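Local coordinates for protein HAT1-interacting factor 1 (Saccharomyces cerevisiae, PDB 4NQ0) that acts as a homodimeric nuclear histone chaperone for H3 and H4 within the HAT-B acetyltransferase complex and contributes to chromatin assembly and telomere silencing, at residues Glu163-Pro175 with Gln295-His307. Sequence-based numbering, arbitrary orientation.
Sequences ERLALHELANFSP and QVPAKDKLKRFKH
F173 lays its ring over one face of H307 in an offset stack, with centroids 3.9 Å apart and planes inclined by 26°. CE1 of F173 sits above the middle of the imidazole, and the same CE1 also lies over one face of the R304 guanidinium, toward its rim. The arginine, its CG anti to the backbone N (chi1 -171°) and its chain bent at chi2 (79°), thereby brings its head group to the carbonyl end of the short turn 167-170. There NH1 donates to L170 O at 2.9 Å, the acceptor lying near the guanidinium plane although the donor stands above the carbonyl plane. A water accepts from R304 NH2 at 2.7 Å and donates to N172 O, adding a water-mediated link to the backbone just after that turn. With an alanine at R304, L170 O would probably lose its donor and F173 CE1 the guanidinium it lies over. Farther along, V296 divides its branches: CG1 meets L170 CD1 at 3.8 Å, while CG2 meets L165 CD2, also at 3.8 Å. CD2 of L167 meets CD of P297, at the N-cap position of helix 298-316. E283 of helix 273-290 engages both R304, by a salt bridge, and H307, and with L260 and L263 of helix 252-266 also touching R304, the contact packs a loop from the region important for histone interaction against the first turns of helix 298-316, in the predicted third TPR repeat.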
# COMPACT_ATOMS: atom_id res chain seq x y z
N GLU A 163 2.20 14.21 3.14
CA GLU A 163 2.57 12.92 2.52
C GLU A 163 4.05 12.57 2.65
O GLU A 163 4.43 11.41 2.46
CB GLU A 163 2.20 12.90 1.03
CG GLU A 163 1.07 11.97 0.67
CD GLU A 163 -0.30 12.57 0.95
OE1 GLU A 163 -1.21 12.31 0.13
OE2 GLU A 163 -0.45 13.29 1.97
N ARG A 164 4.89 13.56 2.92
CA ARG A 164 6.31 13.31 3.17
C ARG A 164 6.51 12.82 4.60
O ARG A 164 5.71 13.10 5.48
CB ARG A 164 7.13 14.57 2.90
CG ARG A 164 7.31 14.82 1.42
CD ARG A 164 8.08 16.09 1.13
NE ARG A 164 9.52 15.90 1.28
CZ ARG A 164 10.42 16.82 0.98
NH1 ARG A 164 10.04 18.01 0.51
NH2 ARG A 164 11.71 16.56 1.14
N LEU A 165 7.59 12.06 4.80
CA LEU A 165 7.95 11.58 6.12
C LEU A 165 8.29 12.77 7.03
O LEU A 165 9.06 13.65 6.66
CB LEU A 165 9.15 10.62 6.04
CG LEU A 165 9.72 10.07 7.36
CD1 LEU A 165 8.73 9.15 8.09
CD2 LEU A 165 11.03 9.35 7.10
N ALA A 166 7.65 12.80 8.19
CA ALA A 166 8.07 13.64 9.30
C ALA A 166 8.95 12.78 10.20
O ALA A 166 8.60 11.64 10.50
CB ALA A 166 6.86 14.16 10.06
N LEU A 167 10.08 13.31 10.63
CA LEU A 167 10.99 12.62 11.55
C LEU A 167 10.27 11.96 12.73
O LEU A 167 10.58 10.83 13.09
CB LEU A 167 12.06 13.58 12.07
CG LEU A 167 13.41 13.57 11.36
CD1 LEU A 167 13.32 13.12 9.92
CD2 LEU A 167 14.07 14.92 11.45
N HIS A 168 9.31 12.68 13.31
CA HIS A 168 8.60 12.19 14.49
C HIS A 168 7.79 10.92 14.21
O HIS A 168 7.51 10.16 15.13
CB HIS A 168 7.71 13.27 15.11
CG HIS A 168 6.61 13.77 14.22
ND1 HIS A 168 6.65 15.00 13.61
CD2 HIS A 168 5.43 13.21 13.86
CE1 HIS A 168 5.55 15.18 12.90
NE2 HIS A 168 4.79 14.11 13.04
N GLU A 169 7.43 10.70 12.95
CA GLU A 169 6.68 9.51 12.55
C GLU A 169 7.41 8.19 12.82
O GLU A 169 6.78 7.14 13.04
CB GLU A 169 6.25 9.61 11.08
CG GLU A 169 5.19 10.67 10.90
CD GLU A 169 4.84 10.98 9.46
OE1 GLU A 169 5.47 10.44 8.52
OE2 GLU A 169 3.91 11.79 9.26
N LEU A 170 8.74 8.24 12.79
CA LEU A 170 9.57 7.07 13.09
C LEU A 170 9.57 6.67 14.58
O LEU A 170 9.91 5.53 14.91
CB LEU A 170 11.01 7.33 12.65
CG LEU A 170 11.28 7.54 11.16
CD1 LEU A 170 12.73 7.97 10.97
CD2 LEU A 170 11.01 6.28 10.35
N ALA A 171 9.22 7.60 15.45
CA ALA A 171 9.18 7.34 16.89
C ALA A 171 7.78 6.93 17.35
O ALA A 171 7.58 6.68 18.52
CB ALA A 171 9.65 8.56 17.67
N ASN A 172 6.83 6.87 16.41
CA ASN A 172 5.46 6.45 16.69
C ASN A 172 5.24 4.97 16.36
O ASN A 172 5.55 4.52 15.26
CB ASN A 172 4.48 7.31 15.88
CG ASN A 172 3.06 6.77 15.93
OD1 ASN A 172 2.58 6.40 17.00
ND2 ASN A 172 2.41 6.70 14.79
N PHE A 173 4.70 4.23 17.33
CA PHE A 173 4.33 2.82 17.14
C PHE A 173 2.87 2.55 17.49
O PHE A 173 2.47 1.40 17.67
CB PHE A 173 5.24 1.91 17.97
CG PHE A 173 6.70 2.17 17.76
CD1 PHE A 173 7.31 1.76 16.59
CD2 PHE A 173 7.45 2.83 18.71
CE1 PHE A 173 8.66 2.00 16.37
CE2 PHE A 173 8.80 3.06 18.52
CZ PHE A 173 9.41 2.65 17.34
N SER A 174 2.08 3.61 17.55
CA SER A 174 0.66 3.49 17.85
C SER A 174 -0.13 2.94 16.66
O SER A 174 0.31 3.03 15.52
CB SER A 174 0.07 4.84 18.25
OG SER A 174 0.70 5.32 19.42
N PRO A 175 -1.31 2.36 16.94
CA PRO A 175 -2.29 2.04 15.91
C PRO A 175 -2.88 3.30 15.26
O PRO A 175 -2.87 4.38 15.85
CB PRO A 175 -3.38 1.28 16.67
CG PRO A 175 -2.70 0.73 17.87
CD PRO A 175 -1.66 1.74 18.24
N GLN A 295 17.72 12.50 4.10
CA GLN A 295 17.36 13.57 5.05
C GLN A 295 16.90 13.13 6.44
O GLN A 295 16.48 13.97 7.24
CB GLN A 295 16.34 14.52 4.40
CG GLN A 295 16.99 15.81 3.84
CD GLN A 295 18.33 15.56 3.15
OE1 GLN A 295 18.43 14.75 2.23
NE2 GLN A 295 19.37 16.26 3.60
N VAL A 296 16.98 11.83 6.75
CA VAL A 296 16.79 11.38 8.11
C VAL A 296 18.16 11.26 8.77
O VAL A 296 19.04 10.59 8.23
CB VAL A 296 16.05 10.04 8.19
CG1 VAL A 296 15.82 9.65 9.66
CG2 VAL A 296 14.72 10.12 7.42
N PRO A 297 18.36 11.91 9.92
CA PRO A 297 19.65 11.79 10.61
C PRO A 297 19.97 10.34 10.95
O PRO A 297 19.05 9.57 11.22
CB PRO A 297 19.42 12.57 11.91
CG PRO A 297 18.34 13.50 11.61
CD PRO A 297 17.44 12.80 10.64
N ALA A 298 21.25 10.00 10.94
CA ALA A 298 21.72 8.65 11.26
C ALA A 298 21.15 8.13 12.57
O ALA A 298 20.74 6.97 12.67
CB ALA A 298 23.24 8.62 11.33
N LYS A 299 21.11 8.98 13.58
CA LYS A 299 20.63 8.57 14.89
C LYS A 299 19.20 8.04 14.82
O LYS A 299 18.89 7.00 15.41
CB LYS A 299 20.72 9.71 15.90
CG LYS A 299 20.75 9.24 17.33
N ASP A 300 18.33 8.75 14.10
CA ASP A 300 16.94 8.31 13.91
C ASP A 300 16.87 7.01 13.10
O ASP A 300 16.05 6.15 13.40
CB ASP A 300 16.10 9.41 13.24
CG ASP A 300 15.94 10.66 14.12
OD1 ASP A 300 15.85 11.77 13.56
OD2 ASP A 300 15.92 10.53 15.37
N LYS A 301 17.72 6.87 12.09
CA LYS A 301 17.77 5.61 11.35
C LYS A 301 18.08 4.46 12.29
O LYS A 301 17.37 3.46 12.31
CB LYS A 301 18.80 5.65 10.22
CG LYS A 301 18.43 6.58 9.09
CD LYS A 301 19.28 6.33 7.87
CE LYS A 301 19.01 7.38 6.84
NZ LYS A 301 19.65 7.07 5.56
N LEU A 302 19.14 4.63 13.09
CA LEU A 302 19.62 3.56 13.97
C LEU A 302 18.56 3.12 14.96
O LEU A 302 18.38 1.92 15.17
CB LEU A 302 20.88 3.99 14.73
CG LEU A 302 22.18 4.00 13.92
CD1 LEU A 302 23.36 4.58 14.74
CD2 LEU A 302 22.49 2.59 13.43
N LYS A 303 17.84 4.08 15.54
CA LYS A 303 16.78 3.75 16.50
C LYS A 303 15.68 2.91 15.86
O LYS A 303 15.17 1.99 16.49
CB LYS A 303 16.16 5.01 17.10
CG LYS A 303 17.11 5.79 17.98
CD LYS A 303 16.46 7.02 18.64
CE LYS A 303 17.55 7.91 19.27
NZ LYS A 303 17.03 9.09 20.03
N ARG A 304 15.30 3.23 14.62
CA ARG A 304 14.25 2.46 13.93
C ARG A 304 14.76 1.08 13.52
O ARG A 304 14.04 0.09 13.66
CB ARG A 304 13.71 3.20 12.70
CG ARG A 304 12.47 2.55 12.08
CD ARG A 304 11.22 2.92 12.87
NE ARG A 304 10.06 2.08 12.54
CZ ARG A 304 8.81 2.32 12.90
NH1 ARG A 304 8.48 3.43 13.57
NH2 ARG A 304 7.84 1.46 12.57
N PHE A 305 15.99 1.02 13.00
CA PHE A 305 16.57 -0.27 12.66
C PHE A 305 16.62 -1.21 13.87
O PHE A 305 16.27 -2.39 13.76
CB PHE A 305 17.99 -0.12 12.09
CG PHE A 305 18.07 0.62 10.79
CD1 PHE A 305 17.04 0.60 9.88
CD2 PHE A 305 19.23 1.31 10.46
CE1 PHE A 305 17.13 1.27 8.70
CE2 PHE A 305 19.33 1.99 9.27
CZ PHE A 305 18.28 1.97 8.37
N LYS A 306 17.05 -0.70 15.01
CA LYS A 306 17.17 -1.54 16.20
C LYS A 306 15.82 -1.99 16.72
O LYS A 306 15.67 -3.10 17.23
CB LYS A 306 17.93 -0.79 17.30
CG LYS A 306 19.42 -0.71 17.03
CD LYS A 306 20.09 0.30 17.96
CE LYS A 306 21.59 0.35 17.72
NZ LYS A 306 22.20 1.52 18.41
N HIS A 307 14.83 -1.12 16.59
CA HIS A 307 13.46 -1.49 16.91
C HIS A 307 12.99 -2.67 16.05
O HIS A 307 12.40 -3.61 16.55
CB HIS A 307 12.55 -0.28 16.71
CG HIS A 307 11.10 -0.62 16.62
ND1 HIS A 307 10.31 -0.82 17.73
CD2 HIS A 307 10.30 -0.81 15.55
CE1 HIS A 307 9.08 -1.12 17.35
NE2 HIS A 307 9.05 -1.12 16.02
O HOH W 1 5.50 2.44 13.57